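Metal-dependent hydrolase (Lactobacillus plantarum, PDB 2F6K) probably catalyses the decarboxylation of aminocarboxymuconate semialdehyde as a manganese-binding member of the amidohydrolase family. Local coordinates at residues S2-P12 with N47-S57. Residues are numbered along the deposited sequence; the frame is centred on the assembly and turned at random.
Sequences SKIDFHTHYLP and NDISYSILSLS. With MN (manganese (II) ion), chain C.
Residues 3-5 run parallel to 49-55, their axes 13° apart, and Asp5 N to Tyr51 O and Ile53 N to Asp5 O are straight backbone hydrogen bonds; these are the first two strands of the amidohydrolase TIM barrel. A beta bulge shifts the register between Lys3 and Ile4. The side chain of Lys3, extended beyond CG, runs past the carbonyl of Asp48 and brings NZ 3.1 Å from Asn47 O, tilted from that carbonyl's plane. With an alanine in place of Lys3, Asn47 O would probably lose this donor, and Asp48 O the methylenes beside it. Apolar residues suit the buried side of Ile4, whose CG2 meets Ile53 CD1 at 3.6 Å, while Ile53 CG1 lies over one face of the Phe6 ring in a CH-pi contact. On the other side one water joins Asp5 OD2, also hydrogen-bonded to Ser265, with Thr8 OG1 and Ser52 OG, and Asp5 OD1 accepts from His7 N in an Asx turn. His7 and His9, the HxH pair of the family, bind manganese through NE2, with His154 and Asp266 completing the protein ligands. Imidazole suits His9 because its other nitrogen can donate: ND1 reaches Ser55 O at 2.9 Å, in the ring plane but above the carbonyl plane, which should fix the ring's rotation. Small Ser57 sets CB over its centre, 3.5 Å from the centroid, and its OG lies 2.6 Å from a manganese-bound water.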
loop_
_atom_site.group_PDB
_atom_site.type_symbol
_atom_site.label_atom_id
_atom_site.label_comp_id
_atom_site.label_asym_id
_atom_site.label_seq_id
_atom_site.Cartn_x
_atom_site.Cartn_y
_atom_site.Cartn_z
ATOM N N SER A 2 -13.904 -25.408 -37.035
ATOM C CA SER A 2 -12.646 -25.002 -36.349
ATOM C C SER A 2 -12.867 -23.762 -35.517
ATOM O O SER A 2 -13.804 -23.004 -35.763
ATOM C CB SER A 2 -11.552 -24.711 -37.368
ATOM O OG SER A 2 -11.091 -25.918 -37.932
ATOM N N LYS A 3 -11.987 -23.551 -34.543
ATOM C CA LYS A 3 -12.080 -22.396 -33.663
ATOM C C LYS A 3 -10.932 -21.421 -33.887
ATOM O O LYS A 3 -9.882 -21.780 -34.434
ATOM C CB LYS A 3 -12.038 -22.854 -32.208
ATOM C CG LYS A 3 -12.789 -24.134 -31.950
ATOM C CD LYS A 3 -12.481 -24.699 -30.568
ATOM C CE LYS A 3 -13.141 -26.056 -30.373
ATOM N NZ LYS A 3 -12.562 -26.758 -29.217
ATOM N N ILE A 4 -11.149 -20.181 -33.458
ATOM C CA ILE A 4 -10.132 -19.137 -33.522
ATOM C C ILE A 4 -9.893 -18.768 -32.054
ATOM O O ILE A 4 -10.833 -18.427 -31.337
ATOM C CB ILE A 4 -10.615 -17.893 -34.305
ATOM C CG1 ILE A 4 -10.773 -18.241 -35.788
ATOM C CG2 ILE A 4 -9.605 -16.761 -34.141
ATOM C CD1 ILE A 4 -11.419 -17.151 -36.614
ATOM N N ASP A 5 -8.641 -18.857 -31.613
ATOM C CA ASP A 5 -8.271 -18.574 -30.222
ATOM C C ASP A 5 -7.796 -17.133 -30.020
ATOM O O ASP A 5 -6.740 -16.758 -30.517
ATOM C CB ASP A 5 -7.154 -19.536 -29.809
ATOM C CG ASP A 5 -7.014 -19.665 -28.307
ATOM O OD1 ASP A 5 -7.433 -18.729 -27.579
ATOM O OD2 ASP A 5 -6.476 -20.708 -27.867
ATOM N N PHE A 6 -8.547 -16.327 -29.277
ATOM C CA PHE A 6 -8.136 -14.940 -29.077
ATOM C C PHE A 6 -7.439 -14.646 -27.753
ATOM O O PHE A 6 -7.185 -13.484 -27.419
ATOM C CB PHE A 6 -9.332 -14.001 -29.225
ATOM C CG PHE A 6 -9.188 -13.021 -30.347
ATOM C CD1 PHE A 6 -9.950 -13.152 -31.506
ATOM C CD2 PHE A 6 -8.275 -11.974 -30.260
ATOM C CE1 PHE A 6 -9.807 -12.252 -32.563
ATOM C CE2 PHE A 6 -8.121 -11.067 -31.314
ATOM C CZ PHE A 6 -8.890 -11.207 -32.468
ATOM N N HIS A 7 -7.140 -15.693 -26.994
ATOM C CA HIS A 7 -6.457 -15.538 -25.715
ATOM C C HIS A 7 -5.571 -16.755 -25.529
ATOM O O HIS A 7 -5.962 -17.741 -24.914
ATOM C CB HIS A 7 -7.465 -15.421 -24.566
ATOM C CG HIS A 7 -6.847 -15.072 -23.244
ATOM N ND1 HIS A 7 -7.468 -14.246 -22.331
ATOM C CD2 HIS A 7 -5.687 -15.465 -22.663
ATOM C CE1 HIS A 7 -6.719 -14.145 -21.247
ATOM N NE2 HIS A 7 -5.633 -14.876 -21.423
ATOM N N THR A 8 -4.374 -16.675 -26.088
ATOM C CA THR A 8 -3.409 -17.756 -26.011
ATOM C C THR A 8 -2.041 -17.065 -25.942
ATOM O O THR A 8 -1.857 -15.992 -26.528
ATOM C CB THR A 8 -3.570 -18.691 -27.242
ATOM O OG1 THR A 8 -2.512 -19.650 -27.259
ATOM C CG2 THR A 8 -3.588 -17.888 -28.539
ATOM N N HIS A 9 -1.086 -17.659 -25.228
ATOM C CA HIS A 9 0.207 -16.995 -25.054
ATOM C C HIS A 9 1.494 -17.685 -25.518
ATOM O O HIS A 9 1.529 -18.889 -25.791
ATOM C CB HIS A 9 0.388 -16.628 -23.579
ATOM C CG HIS A 9 -0.756 -15.863 -22.988
ATOM N ND1 HIS A 9 -1.118 -14.606 -23.420
ATOM C CD2 HIS A 9 -1.603 -16.169 -21.974
ATOM C CE1 HIS A 9 -2.137 -14.171 -22.698
ATOM N NE2 HIS A 9 -2.451 -15.099 -21.813
ATOM N N TYR A 10 2.559 -16.886 -25.583
ATOM C CA TYR A 10 3.883 -17.365 -25.965
ATOM C C TYR A 10 4.891 -16.712 -25.021
ATOM O O TYR A 10 4.600 -15.677 -24.428
ATOM C CB TYR A 10 4.204 -17.004 -27.424
ATOM C CG TYR A 10 4.314 -15.520 -27.726
ATOM C CD1 TYR A 10 5.518 -14.964 -28.156
ATOM C CD2 TYR A 10 3.214 -14.678 -27.598
ATOM C CE1 TYR A 10 5.626 -13.604 -28.453
ATOM C CE2 TYR A 10 3.314 -13.316 -27.893
ATOM C CZ TYR A 10 4.520 -12.789 -28.320
ATOM O OH TYR A 10 4.615 -11.450 -28.617
ATOM N N LEU A 11 6.063 -17.322 -24.863
ATOM C CA LEU A 11 7.078 -16.767 -23.973
ATOM C C LEU A 11 8.462 -16.681 -24.609
ATOM O O LEU A 11 9.160 -17.684 -24.714
ATOM C CB LEU A 11 7.174 -17.591 -22.680
ATOM C CG LEU A 11 6.011 -17.511 -21.680
ATOM C CD1 LEU A 11 4.818 -18.309 -22.183
ATOM C CD2 LEU A 11 6.453 -18.056 -20.339
ATOM N N PRO A 12 8.865 -15.476 -25.059
ATOM C CA PRO A 12 10.182 -15.277 -25.676
ATOM C C PRO A 12 11.260 -15.668 -24.658
ATOM O O PRO A 12 11.068 -15.514 -23.447
ATOM C CB PRO A 12 10.201 -13.777 -25.972
ATOM C CG PRO A 12 8.766 -13.471 -26.255
ATOM C CD PRO A 12 8.056 -14.246 -25.149
ATOM N N ASN A 47 -7.287 -29.778 -30.642
ATOM C CA ASN A 47 -8.521 -29.155 -30.168
ATOM C C ASN A 47 -9.320 -28.406 -31.225
ATOM O O ASN A 47 -10.112 -27.520 -30.905
ATOM C CB ASN A 47 -8.196 -28.233 -29.002
ATOM C CG ASN A 47 -7.751 -29.001 -27.776
ATOM O OD1 ASN A 47 -8.576 -29.561 -27.052
ATOM N ND2 ASN A 47 -6.440 -29.054 -27.550
ATOM N N ASP A 48 -9.112 -28.776 -32.484
ATOM C CA ASP A 48 -9.816 -28.171 -33.605
ATOM C C ASP A 48 -9.735 -26.637 -33.634
ATOM O O ASP A 48 -10.739 -25.935 -33.812
ATOM C CB ASP A 48 -11.278 -28.636 -33.603
ATOM C CG ASP A 48 -11.981 -28.378 -34.932
ATOM O OD1 ASP A 48 -11.330 -28.535 -35.991
ATOM O OD2 ASP A 48 -13.186 -28.031 -34.920
ATOM N N ILE A 49 -8.524 -26.127 -33.456
ATOM C CA ILE A 49 -8.284 -24.696 -33.499
ATOM C C ILE A 49 -7.503 -24.442 -34.777
ATOM O O ILE A 49 -6.410 -24.977 -34.958
ATOM C CB ILE A 49 -7.463 -24.231 -32.292
ATOM C CG1 ILE A 49 -8.253 -24.499 -31.010
ATOM C CG2 ILE A 49 -7.143 -22.744 -32.422
ATOM C CD1 ILE A 49 -7.512 -24.126 -29.741
ATOM N N SER A 50 -8.066 -23.638 -35.672
ATOM C CA SER A 50 -7.396 -23.365 -36.937
ATOM C C SER A 50 -6.555 -22.107 -36.887
ATOM O O SER A 50 -5.674 -21.920 -37.716
ATOM C CB SER A 50 -8.414 -23.233 -38.075
ATOM O OG SER A 50 -9.269 -22.117 -37.865
ATOM N N TYR A 51 -6.814 -21.243 -35.913
ATOM C CA TYR A 51 -6.054 -20.003 -35.839
ATOM C C TYR A 51 -5.969 -19.453 -34.421
ATOM O O TYR A 51 -6.977 -19.390 -33.707
ATOM C CB TYR A 51 -6.705 -18.962 -36.759
ATOM C CG TYR A 51 -5.834 -17.770 -37.075
ATOM C CD1 TYR A 51 -4.730 -17.900 -37.916
ATOM C CD2 TYR A 51 -6.127 -16.506 -36.556
ATOM C CE1 TYR A 51 -3.942 -16.807 -38.242
ATOM C CE2 TYR A 51 -5.343 -15.398 -36.875
ATOM C CZ TYR A 51 -4.252 -15.557 -37.721
ATOM O OH TYR A 51 -3.470 -14.475 -38.057
ATOM N N SER A 52 -4.766 -19.042 -34.026
ATOM C CA SER A 52 -4.534 -18.481 -32.696
ATOM C C SER A 52 -3.915 -17.084 -32.779
ATOM O O SER A 52 -2.949 -16.871 -33.525
ATOM C CB SER A 52 -3.575 -19.373 -31.888
ATOM O OG SER A 52 -4.097 -20.668 -31.644
ATOM N N ILE A 53 -4.459 -16.131 -32.027
ATOM C CA ILE A 53 -3.878 -14.798 -32.018
ATOM C C ILE A 53 -3.013 -14.707 -30.768
ATOM O O ILE A 53 -3.514 -14.443 -29.681
ATOM C CB ILE A 53 -4.934 -13.677 -31.973
ATOM C CG1 ILE A 53 -5.750 -13.668 -33.268
ATOM C CG2 ILE A 53 -4.238 -12.319 -31.806
ATOM C CD1 ILE A 53 -6.688 -14.827 -33.416
ATOM N N LEU A 54 -1.714 -14.926 -30.928
ATOM C CA LEU A 54 -0.786 -14.897 -29.806
ATOM C C LEU A 54 -0.586 -13.526 -29.159
ATOM O O LEU A 54 -0.657 -12.484 -29.820
ATOM C CB LEU A 54 0.565 -15.451 -30.255
ATOM C CG LEU A 54 0.554 -16.907 -30.726
ATOM C CD1 LEU A 54 1.859 -17.215 -31.424
ATOM C CD2 LEU A 54 0.339 -17.854 -29.541
ATOM N N SER A 55 -0.343 -13.539 -27.852
ATOM C CA SER A 55 -0.103 -12.319 -27.098
ATOM C C SER A 55 0.775 -12.634 -25.897
ATOM O O SER A 55 0.796 -13.766 -25.406
ATOM C CB SER A 55 -1.418 -11.708 -26.609
ATOM O OG SER A 55 -1.954 -12.460 -25.539
ATOM N N LEU A 56 1.504 -11.630 -25.428
ATOM C CA LEU A 56 2.376 -11.794 -24.274
ATOM C C LEU A 56 1.501 -11.658 -23.030
ATOM O O LEU A 56 0.701 -10.724 -22.923
ATOM C CB LEU A 56 3.463 -10.716 -24.290
ATOM C CG LEU A 56 4.644 -10.842 -23.329
ATOM C CD1 LEU A 56 5.489 -12.054 -23.705
ATOM C CD2 LEU A 56 5.482 -9.582 -23.396
ATOM N N SER A 57 1.639 -12.601 -22.103
ATOM C CA SER A 57 0.857 -12.595 -20.863
ATOM C C SER A 57 1.501 -11.696 -19.805
ATOM O O SER A 57 2.479 -11.000 -20.078
ATOM C CB SER A 57 0.746 -14.025 -20.319
ATOM O OG SER A 57 -0.032 -14.077 -19.133
HETATM MN MN MN C . -3.952 -14.929 -20.112
HETATM O O HOH W 1 -13.467 -28.077 -38.314
HETATM O O HOH W 2 -3.734 -21.466 -28.850
HETATM O O HOH W 3 3.349 -14.959 -22.164
HETATM O O HOH W 4 2.501 -9.301 -27.344
HETATM O O HOH W 5 -2.107 -15.558 -18.881
HETATM O O HOH W 6 -5.013 -15.079 -18.322
#